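Local coordinates for pumilio domain-containing protein C56F2.08c (Schizosaccharomyces pombe, PDB 6NX5), which probably binds AU-rich regions in the 3' untranslated regions of mRNAs, and is represented here by its RNA recognition motif (RRM) domain, at residues 6-11 / 22-27; 32-37 / 41-46; 59-64 / 70-75. All coordinates share one frame; numbering follows the deposited sequence. Where two conformers were deposited one is given.

Contact 1: residues 6-11 / 22-27; sequences LYVSNL and ALFSAY
Leu-6 and Val-8 meet Phe-24 in the hydrophobic core of an RRM fold, where the first strand of the beta-alpha-beta-beta-alpha-beta topology (4-9) is packed against the first helix (17-24). Three buried side chains make the whole contact, and no hydrogen bond crosses it. The tight part lies at the far end of the phenyl ring. Val-8 approaches from the opposite direction to Phe-24 and sets CG2 3.5 Å from Phe-24 CZ, while the other branch, Val-8 CG1, stays 4.1 Å from the same CZ. Leu-6 crosses the ring at a slant, touching it with a single methyl: CD1 lies 3.8 Å from Phe-24 CE1. With CB of Phe-24 already pointing toward the strand, a chi1 of -81° sets CG anti to the carbonyl carbon and carries CZ and CE1 out to the two methyls. Leu-59 and Val-73 add further apolar contacts to Phe-24.

Packing is looser toward the loop end of the strand, where Leu-11 CD2 and Leu-23 CD2 are still 5.9 Å apart. On the strand's other face the setting changes: Tyr-7 and Ser-9 make no contact with 22-27 and are partly exposed, and Tyr-7 stacks on Tyr-7 of the second subunit. In canonical RRMs this outer face of the sheet receives RNA, which is consistent with an aromatic residue there. Past the ring the chain bends through a type I turn, Phe-24 to Tyr-27, and the carbonyl O of Phe-24 accepts two bonds, one from the Tyr-46 hydroxyl and one from Tyr-27 N at 3.2 Å.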
loop_
_atom_site.group_PDB
_atom_site.type_symbol
_atom_site.label_atom_id
_atom_site.label_comp_id
_atom_site.label_asym_id
_atom_site.label_seq_id
_atom_site.Cartn_x
_atom_site.Cartn_y
_atom_site.Cartn_z
ATOM N N LEU A 6 5.257 -0.064 -4.197
ATOM C CA LEU A 6 4.749 -1.310 -4.773
ATOM C C LEU A 6 3.857 -1.985 -3.753
ATOM O O LEU A 6 4.251 -2.140 -2.587
ATOM C CB LEU A 6 5.886 -2.259 -5.150
ATOM C CG LEU A 6 6.928 -1.750 -6.147
ATOM C CD1 LEU A 6 8.021 -2.780 -6.320
ATOM C CD2 LEU A 6 6.327 -1.413 -7.498
ATOM N N TYR A 7 2.668 -2.382 -4.191
ATOM C CA TYR A 7 1.759 -3.197 -3.400
ATOM C C TYR A 7 1.946 -4.646 -3.829
ATOM O O TYR A 7 1.733 -4.982 -4.995
ATOM C CB TYR A 7 0.311 -2.737 -3.590
ATOM C CG TYR A 7 -0.697 -3.667 -2.949
ATOM C CD1 TYR A 7 -0.758 -3.820 -1.572
ATOM C CD2 TYR A 7 -1.548 -4.413 -3.736
ATOM C CE1 TYR A 7 -1.676 -4.683 -0.996
ATOM C CE2 TYR A 7 -2.457 -5.278 -3.176
ATOM C CZ TYR A 7 -2.511 -5.407 -1.812
ATOM O OH TYR A 7 -3.433 -6.268 -1.270
ATOM N N VAL A 8 2.372 -5.486 -2.894
ATOM C CA VAL A 8 2.723 -6.873 -3.179
ATOM C C VAL A 8 1.679 -7.771 -2.533
ATOM O O VAL A 8 1.424 -7.667 -1.328
ATOM C CB VAL A 8 4.140 -7.199 -2.670
ATOM C CG1 VAL A 8 4.568 -8.609 -3.103
ATOM C CG2 VAL A 8 5.139 -6.156 -3.164
ATOM N N SER A 9 1.091 -8.670 -3.323
ATOM C CA SER A 9 0.048 -9.543 -2.810
ATOM C C SER A 9 0.304 -10.978 -3.252
ATOM O O SER A 9 1.136 -11.261 -4.122
ATOM C CB SER A 9 -1.355 -9.067 -3.237
ATOM O OG SER A 9 -1.479 -8.918 -4.638
ATOM N N ASN A 10 -0.416 -11.886 -2.601
ATOM C CA ASN A 10 -0.247 -13.335 -2.776
ATOM C C ASN A 10 1.148 -13.785 -2.362
ATOM O O ASN A 10 1.799 -14.570 -3.052
ATOM C CB ASN A 10 -0.552 -13.794 -4.203
ATOM C CG ASN A 10 -0.850 -15.283 -4.261
ATOM O OD1 ASN A 10 -1.201 -15.872 -3.242
ATOM N ND2 ASN A 10 -0.705 -15.891 -5.436
ATOM N N LEU A 11 1.629 -13.259 -1.244
ATOM C CA LEU A 11 2.806 -13.827 -0.613
ATOM C C LEU A 11 2.478 -15.201 -0.030
ATOM O O LEU A 11 1.330 -15.468 0.329
ATOM C CB LEU A 11 3.303 -12.920 0.504
ATOM C CG LEU A 11 3.725 -11.544 0.020
ATOM C CD1 LEU A 11 4.066 -10.650 1.219
ATOM C CD2 LEU A 11 4.898 -11.677 -0.930
ATOM N N ALA A 22 15.080 -9.192 1.110
ATOM C CA ALA A 22 16.006 -10.001 0.330
ATOM C C ALA A 22 15.570 -10.099 -1.126
ATOM O O ALA A 22 16.383 -9.925 -2.041
ATOM C CB ALA A 22 16.125 -11.394 0.955
ATOM N N LEU A 23 14.280 -10.340 -1.360
ATOM C CA LEU A 23 13.791 -10.516 -2.721
ATOM C C LEU A 23 13.824 -9.209 -3.504
ATOM O O LEU A 23 14.238 -9.184 -4.669
ATOM C CB LEU A 23 12.374 -11.081 -2.689
ATOM C CG LEU A 23 11.606 -11.173 -4.004
ATOM C CD1 LEU A 23 12.106 -12.348 -4.827
ATOM C CD2 LEU A 23 10.119 -11.301 -3.721
ATOM N N PHE A 24 13.402 -8.109 -2.889
ATOM C CA PHE A 24 13.284 -6.882 -3.666
ATOM C C PHE A 24 14.603 -6.123 -3.782
ATOM O O PHE A 24 14.739 -5.273 -4.671
ATOM C CB PHE A 24 12.178 -6.003 -3.069
ATOM C CG PHE A 24 10.803 -6.424 -3.495
ATOM C CD1 PHE A 24 10.180 -5.802 -4.575
ATOM C CD2 PHE A 24 10.142 -7.459 -2.852
ATOM C CE1 PHE A 24 8.922 -6.182 -4.983
ATOM C CE2 PHE A 24 8.890 -7.872 -3.275
ATOM C CZ PHE A 24 8.276 -7.224 -4.342
ATOM N N SER A 25 15.596 -6.433 -2.947
ATOM C CA SER A 25 16.895 -5.782 -3.087
ATOM C C SER A 25 17.641 -6.191 -4.353
ATOM O O SER A 25 18.652 -5.563 -4.676
ATOM C CB SER A 25 17.771 -6.069 -1.867
ATOM O OG SER A 25 17.240 -5.462 -0.706
ATOM N N ALA A 26 17.173 -7.207 -5.081
ATOM C CA ALA A 26 17.798 -7.532 -6.354
ATOM C C ALA A 26 17.672 -6.402 -7.369
ATOM O O ALA A 26 18.467 -6.344 -8.311
ATOM C CB ALA A 26 17.192 -8.805 -6.940
ATOM N N TYR A 27 16.694 -5.509 -7.215
ATOM C CA TYR A 27 16.397 -4.530 -8.255
ATOM C C TYR A 27 16.738 -3.098 -7.873
ATOM O O TYR A 27 16.597 -2.194 -8.705
ATOM C CB TYR A 27 14.920 -4.643 -8.645
ATOM C CG TYR A 27 14.579 -6.071 -8.955
ATOM C CD1 TYR A 27 14.981 -6.651 -10.151
ATOM C CD2 TYR A 27 13.921 -6.866 -8.027
ATOM C CE1 TYR A 27 14.703 -7.980 -10.431
ATOM C CE2 TYR A 27 13.635 -8.185 -8.300
ATOM C CZ TYR A 27 14.025 -8.736 -9.499
ATOM O OH TYR A 27 13.738 -10.054 -9.766
#

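Contact 2: residues 32-37 / 41-46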
loop_
_atom_site.group_PDB
_atom_site.type_symbol
_atom_site.label_atom_id
_atom_site.label_comp_id
_atom_site.label_asym_id
_atom_site.label_seq_id
_atom_site.Cartn_x
_atom_site.Cartn_y
_atom_site.Cartn_z
ATOM N N ASP A 32 11.911 1.147 2.303
ATOM C CA ASP A 32 11.077 0.798 3.441
ATOM C C ASP A 32 10.229 -0.387 3.027
ATOM O O ASP A 32 9.984 -0.600 1.834
ATOM C CB ASP A 32 10.176 1.962 3.870
ATOM C CG ASP A 32 10.854 2.907 4.840
ATOM O OD1 ASP A 32 11.477 2.431 5.812
ATOM O OD2 ASP A 32 10.782 4.130 4.612
ATOM N N ILE A 33 9.785 -1.145 4.024
ATOM C CA ILE A 33 8.849 -2.252 3.836
ATOM C C ILE A 33 7.817 -2.171 4.950
ATOM O O ILE A 33 8.179 -1.947 6.108
ATOM C CB ILE A 33 9.550 -3.623 3.854
ATOM C CG1 ILE A 33 10.539 -3.712 2.697
ATOM C CG2 ILE A 33 8.524 -4.760 3.789
ATOM C CD1 ILE A 33 11.519 -4.848 2.853
ATOM N N TRP A 34 6.541 -2.312 4.599
ATOM C CA TRP A 34 5.456 -2.461 5.561
ATOM C C TRP A 34 4.728 -3.773 5.294
ATOM O O TRP A 34 4.477 -4.128 4.141
ATOM C CB TRP A 34 4.443 -1.323 5.467
ATOM C CG TRP A 34 4.987 0.035 5.736
ATOM C CD1 TRP A 34 4.892 0.726 6.898
ATOM C CD2 TRP A 34 5.677 0.880 4.814
ATOM N NE1 TRP A 34 5.494 1.957 6.769
ATOM C CE2 TRP A 34 5.988 2.073 5.496
ATOM C CE3 TRP A 34 6.069 0.746 3.481
ATOM C CZ2 TRP A 34 6.662 3.125 4.890
ATOM C CZ3 TRP A 34 6.736 1.805 2.873
ATOM C CH2 TRP A 34 7.030 2.974 3.582
ATOM N N MET A 35 4.379 -4.494 6.355
ATOM C CA MET A 35 3.630 -5.733 6.223
ATOM C C MET A 35 2.158 -5.471 6.508
ATOM O O MET A 35 1.822 -4.738 7.439
ATOM C CB MET A 35 4.160 -6.800 7.185
ATOM C CG MET A 35 5.635 -7.101 6.989
ATOM S SD MET A 35 6.011 -7.724 5.344
ATOM C CE MET A 35 5.155 -9.306 5.393
ATOM N N LEU A 36 1.284 -6.061 5.694
ATOM C CA LEU A 36 -0.162 -5.944 5.872
ATOM C C LEU A 36 -0.729 -7.175 6.556
ATOM O O LEU A 36 -1.817 -7.639 6.216
ATOM C CB LEU A 36 -0.852 -5.707 4.536
ATOM C CG LEU A 36 -0.546 -4.356 3.886
ATOM C CD1 LEU A 36 -1.068 -4.283 2.457
ATOM C CD2 LEU A 36 -1.120 -3.215 4.707
ATOM N N SER A 37 0.015 -7.716 7.518
ATOM C CA SER A 37 -0.463 -8.840 8.305
ATOM C C SER A 37 -1.765 -8.463 9.011
ATOM O O SER A 37 -1.947 -7.316 9.427
ATOM C CB SER A 37 0.597 -9.253 9.324
ATOM O OG SER A 37 1.897 -9.185 8.766
ATOM N N SER A 41 0.114 -9.803 2.296
ATOM C CA SER A 41 0.486 -8.697 1.418
ATOM C C SER A 41 1.486 -7.775 2.107
ATOM O O SER A 41 1.681 -7.817 3.326
ATOM C CB SER A 41 -0.747 -7.891 0.972
ATOM O OG SER A 41 -1.694 -8.724 0.330
ATOM N N ALA A 42 2.132 -6.928 1.305
ATOM C CA ALA A 42 3.127 -6.002 1.827
ATOM C C ALA A 42 3.239 -4.803 0.894
ATOM O O ALA A 42 2.716 -4.798 -0.224
ATOM C CB ALA A 42 4.495 -6.680 1.999
ATOM N N ILE A 43 3.908 -3.765 1.394
ATOM C CA ILE A 43 4.207 -2.558 0.633
ATOM C C ILE A 43 5.710 -2.369 0.648
ATOM O O ILE A 43 6.342 -2.462 1.710
ATOM C CB ILE A 43 3.512 -1.310 1.209
ATOM C CG1 ILE A 43 2.003 -1.476 1.114
ATOM C CG2 ILE A 43 3.971 -0.067 0.438
ATOM C CD1 ILE A 43 1.247 -0.480 1.959
ATOM N N VAL A 44 6.283 -2.119 -0.531
ATOM C CA VAL A 44 7.722 -1.978 -0.700
ATOM C C VAL A 44 7.973 -0.648 -1.382
ATOM O O VAL A 44 7.325 -0.338 -2.391
ATOM C CB VAL A 44 8.321 -3.110 -1.550
ATOM C CG1 VAL A 44 9.819 -2.906 -1.711
ATOM C CG2 VAL A 44 8.001 -4.475 -0.962
ATOM N N SER A 45 8.897 0.143 -0.845
ATOM C CA SER A 45 9.213 1.441 -1.420
ATOM C C SER A 45 10.634 1.479 -1.958
ATOM O O SER A 45 11.560 0.916 -1.360
ATOM C CB SER A 45 9.023 2.573 -0.400
ATOM O OG SER A 45 10.018 2.531 0.602
ATOM N N TYR A 46 10.783 2.147 -3.100
ATOM C CA TYR A 46 12.055 2.550 -3.679
ATOM C C TYR A 46 12.043 4.055 -3.876
ATOM O O TYR A 46 11.029 4.626 -4.300
ATOM C CB TYR A 46 12.294 1.928 -5.046
ATOM C CG TYR A 46 12.424 0.439 -5.118
ATOM C CD1 TYR A 46 11.338 -0.343 -5.477
ATOM C CD2 TYR A 46 13.658 -0.192 -4.929
ATOM C CE1 TYR A 46 11.451 -1.722 -5.604
ATOM C CE2 TYR A 46 13.777 -1.585 -5.054
ATOM C CZ TYR A 46 12.680 -2.336 -5.391
ATOM O OH TYR A 46 12.785 -3.702 -5.517
#
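Trp-34 and Ile-43 exchange a reciprocal pair of backbone bonds: Trp-34 N donates to Ile-43 O at 2.9 Å, and Ile-43 N to Trp-34 O at 2.8 Å. Both are nearly straight, and in both the donor lies in the carbonyl plane. Ile-43 O has a second, weaker neighbour, since Ile-33 CA points a C-H at it from 3.3 Å. Two residues back along strand 30-35, Asp-32 O accepts from Ser-45 N at 3.0 Å. Toward the turn, beyond the last paired residues, Met-35 and Ala-42, Leu-36 N donates to Ser-41 O at 3.0 Å, but approaches from 37° above the carbonyl plane, not on a lone pair.

These bonds zip up the beta hairpin of the RRM, strands 30-35 and 42-46, whose short segments run antiparallel at 172°. On its other side strand 42-46 bonds to strand 4-9, Ala-42 with Val-8 and Val-44 with Leu-6; Ser-45 has a further backbone bond with Lys-31. Strand 30-35 closes the sheet within this chain, yet its outward side is used too, because Trp-34 and Met-35 pair with a strand of the second subunit and Ile-33 O accepts from Ser-79 OG of that subunit.

Side chains fill in around the ladder. Trp-34 holds CG anti to its carbonyl carbon (chi1 -61°), and its benzo portion reaches across to the neighbouring strand, with CE3 3.8 Å from Ile-43 CG2. Met-35, on the helix-facing side, bends back to bring SD 3.8 Å from Ala-42 CB. Leu-36 CD1 rests 3.9 Å from Ser-41 CB; the hydroxyl of that serine is engaged by the Asp-39 carboxylate, through OD2, with a weak bond to Tyr-7 OH besides.

Contact 3: residues 59-64 / 70-75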
loop_
_atom_site.group_PDB
_atom_site.type_symbol
_atom_site.label_atom_id
_atom_site.label_comp_id
_atom_site.label_asym_id
_atom_site.label_seq_id
_atom_site.Cartn_x
_atom_site.Cartn_y
_atom_site.Cartn_z
ATOM N N LEU A 59 8.890 -9.254 -11.203
ATOM C CA LEU A 59 8.248 -10.083 -10.198
ATOM C C LEU A 59 6.751 -10.251 -10.375
ATOM O O LEU A 59 6.211 -11.243 -9.870
ATOM C CB LEU A 59 8.516 -9.522 -8.793
ATOM C CG LEU A 59 9.980 -9.564 -8.350
ATOM C CD1 LEU A 59 10.182 -8.788 -7.041
ATOM C CD2 LEU A 59 10.475 -11.004 -8.214
ATOM N N HIS A 60 6.064 -9.339 -11.058
ATOM C CA HIS A 60 4.613 -9.444 -11.147
ATOM C C HIS A 60 4.222 -10.699 -11.911
ATOM O O HIS A 60 4.747 -10.969 -12.996
ATOM C CB HIS A 60 3.995 -8.228 -11.825
ATOM C CG HIS A 60 2.519 -8.363 -12.044
ATOM N ND1 HIS A 60 1.627 -8.542 -11.004
ATOM C CD2 HIS A 60 1.778 -8.363 -13.179
ATOM C CE1 HIS A 60 0.402 -8.635 -11.491
ATOM N NE2 HIS A 60 0.465 -8.526 -12.807
ATOM N N ASN A 61 3.308 -11.468 -11.324
ATOM C CA ASN A 61 2.795 -12.704 -11.924
ATOM C C ASN A 61 3.889 -13.756 -12.095
ATOM O O ASN A 61 3.870 -14.543 -13.049
ATOM C CB ASN A 61 2.105 -12.420 -13.260
ATOM C CG ASN A 61 0.791 -11.702 -13.088
ATOM O OD1 ASN A 61 0.172 -11.769 -12.027
ATOM N ND2 ASN A 61 0.353 -11.004 -14.132
ATOM N N ARG A 62 4.838 -13.795 -11.164
ATOM C CA ARG A 62 5.925 -14.756 -11.200
ATOM C C ARG A 62 5.888 -15.653 -9.970
ATOM O O ARG A 62 5.864 -15.149 -8.841
ATOM C CB ARG A 62 7.274 -14.025 -11.269
ATOM C CG ARG A 62 8.438 -14.922 -11.627
ATOM C CD ARG A 62 9.719 -14.134 -11.872
ATOM N NE ARG A 62 10.878 -14.819 -11.301
ATOM C CZ ARG A 62 12.083 -14.274 -11.168
ATOM N NH1 ARG A 62 12.295 -13.031 -11.571
ATOM N NH2 ARG A 62 13.078 -14.971 -10.632
ATOM N N PRO A 63 5.879 -16.971 -10.132
ATOM C CA PRO A 63 6.015 -17.843 -8.959
ATOM C C PRO A 63 7.442 -17.830 -8.440
ATOM O O PRO A 63 8.228 -18.732 -8.751
ATOM C CB PRO A 63 5.615 -19.229 -9.490
ATOM C CG PRO A 63 5.047 -18.986 -10.888
ATOM C CD PRO A 63 5.692 -17.730 -11.376
ATOM N N VAL A 64 7.798 -16.807 -7.653
ATOM C CA VAL A 64 9.180 -16.655 -7.206
ATOM C C VAL A 64 9.483 -17.432 -5.937
ATOM O O VAL A 64 10.661 -17.554 -5.567
ATOM C CB VAL A 64 9.527 -15.167 -6.995
ATOM C CG1 VAL A 64 9.176 -14.381 -8.228
ATOM C CG2 VAL A 64 8.792 -14.612 -5.802
ATOM N N PRO A 70 1.681 -17.556 -8.400
ATOM C CA PRO A 70 2.360 -16.310 -8.790
ATOM C C PRO A 70 2.127 -15.185 -7.794
ATOM O O PRO A 70 1.001 -14.942 -7.353
ATOM C CB PRO A 70 1.742 -15.976 -10.153
ATOM C CG PRO A 70 0.982 -17.217 -10.575
ATOM C CD PRO A 70 0.562 -17.872 -9.296
ATOM N N VAL A 71 3.215 -14.489 -7.450
ATOM C CA VAL A 71 3.117 -13.264 -6.655
ATOM C C VAL A 71 2.600 -12.140 -7.542
ATOM O O VAL A 71 2.844 -12.102 -8.751
ATOM C CB VAL A 71 4.479 -12.899 -6.022
ATOM C CG1 VAL A 71 5.520 -12.605 -7.091
ATOM C CG2 VAL A 71 4.350 -11.690 -5.092
ATOM N N GLN A 72 1.883 -11.205 -6.933
ATOM C CA GLN A 72 1.383 -10.027 -7.627
ATOM C C GLN A 72 2.121 -8.800 -7.123
ATOM O O GLN A 72 2.330 -8.658 -5.912
ATOM C CB GLN A 72 -0.116 -9.853 -7.388
ATOM C CG GLN A 72 -0.940 -11.077 -7.770
ATOM C CD GLN A 72 -0.689 -11.498 -9.199
ATOM O OE1 GLN A 72 -1.022 -10.769 -10.131
ATOM N NE2 GLN A 72 -0.120 -12.684 -9.385
ATOM N N VAL A 73 2.533 -7.935 -8.049
ATOM C CA VAL A 73 3.210 -6.681 -7.713
ATOM C C VAL A 73 2.578 -5.566 -8.532
ATOM O O VAL A 73 2.579 -5.626 -9.769
ATOM C CB VAL A 73 4.727 -6.744 -7.970
ATOM C CG1 VAL A 73 5.389 -5.407 -7.576
ATOM C CG2 VAL A 73 5.362 -7.925 -7.201
ATOM N N MET A 74 2.068 -4.535 -7.845
ATOM C CA MET A 74 1.400 -3.414 -8.490
ATOM C C MET A 74 2.137 -2.134 -8.136
ATOM O O MET A 74 2.357 -1.845 -6.953
ATOM C CB MET A 74 -0.063 -3.333 -8.070
ATOM C CG MET A 74 -0.875 -4.535 -8.510
ATOM S SD MET A 74 -2.169 -5.017 -7.339
ATOM C CE MET A 74 -3.089 -3.487 -7.178
ATOM N N LEU A 75 2.530 -1.391 -9.156
ATOM C CA LEU A 75 3.184 -0.105 -8.956
ATOM C C LEU A 75 2.128 0.980 -8.800
ATOM O O LEU A 75 1.324 1.207 -9.715
ATOM C CB LEU A 75 4.107 0.170 -10.145
ATOM C CG LEU A 75 4.712 1.554 -10.270
ATOM C CD1 LEU A 75 5.573 1.874 -9.059
ATOM C CD2 LEU A 75 5.535 1.587 -11.553
#
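His-60 turns the edge of its imidazole to the start of strand 72-75, where ND1 accepts a hydrogen bond from Val-73 N at 3.1 Å, the donor lying close to the ring plane. With CG anti to the backbone N (chi1 175°), the ring is placed alongside the backbone of Val-73. Asn-61 CG lies over one face of it, displaced toward the rim, while the Gln-72 amide crosses obliquely, its plane 70° from the ring. The two amides of Asn-61 and Gln-72 are 37° apart; their weak bond is doubtful, since Gln-72 OE1 also crowds Asn-61 OD1. Replacing this histidine by an alanine would probably leave Val-73 N without its side-chain acceptor and open a gap beside Gln-72.

In the backbone, Leu-59 to Arg-62 form a type II turn, and Asn-61 and Arg-62 both face Val-71 as a G1 beta bulge: Asn-61 N donates to Val-71 O at 2.7 Å, and Val-71 N to Arg-62 O at 3.1 Å from above the carbonyl plane. Inward, Val-64 CG2 meets Val-71 CG1 at 4.0 Å, and Leu-59 CB meets Val-73 CG2 at 3.9 Å.

The loop thus joins the end of helix 49-59 to strand 72-75, outermost in this chain's sheet, with Leu-59 and Val-64 on Leu-23 of helix 17-24, Val-73 on Arg-56 of helix 49-59, and Gln-72 bonded through its backbone to Ser-9 of strand 4-9.

Contact 1 stands in the middle of the domain, its centre about 8 Å from those of contacts 2 and 3, whereas the centres of contacts 2 and 3 are about 14 Å apart, on opposite sides of the chain's centre and without touching. Strand 4-9 bridges them: Leu-6 N lies 2.8 Å from Val-44 O of contact 2, and Tyr-7 N lies 2.8 Å from Met-74 O of contact 3. Beneath the sheet, Phe-24 CE1 is 3.6 Å from Leu-59 CD1, so contacts 1 and 3 share one core. On the other face, Tyr-7, Trp-34 and Ile-43 belong to the surface that RRMs commonly use for RNA, here packed against the second subunit.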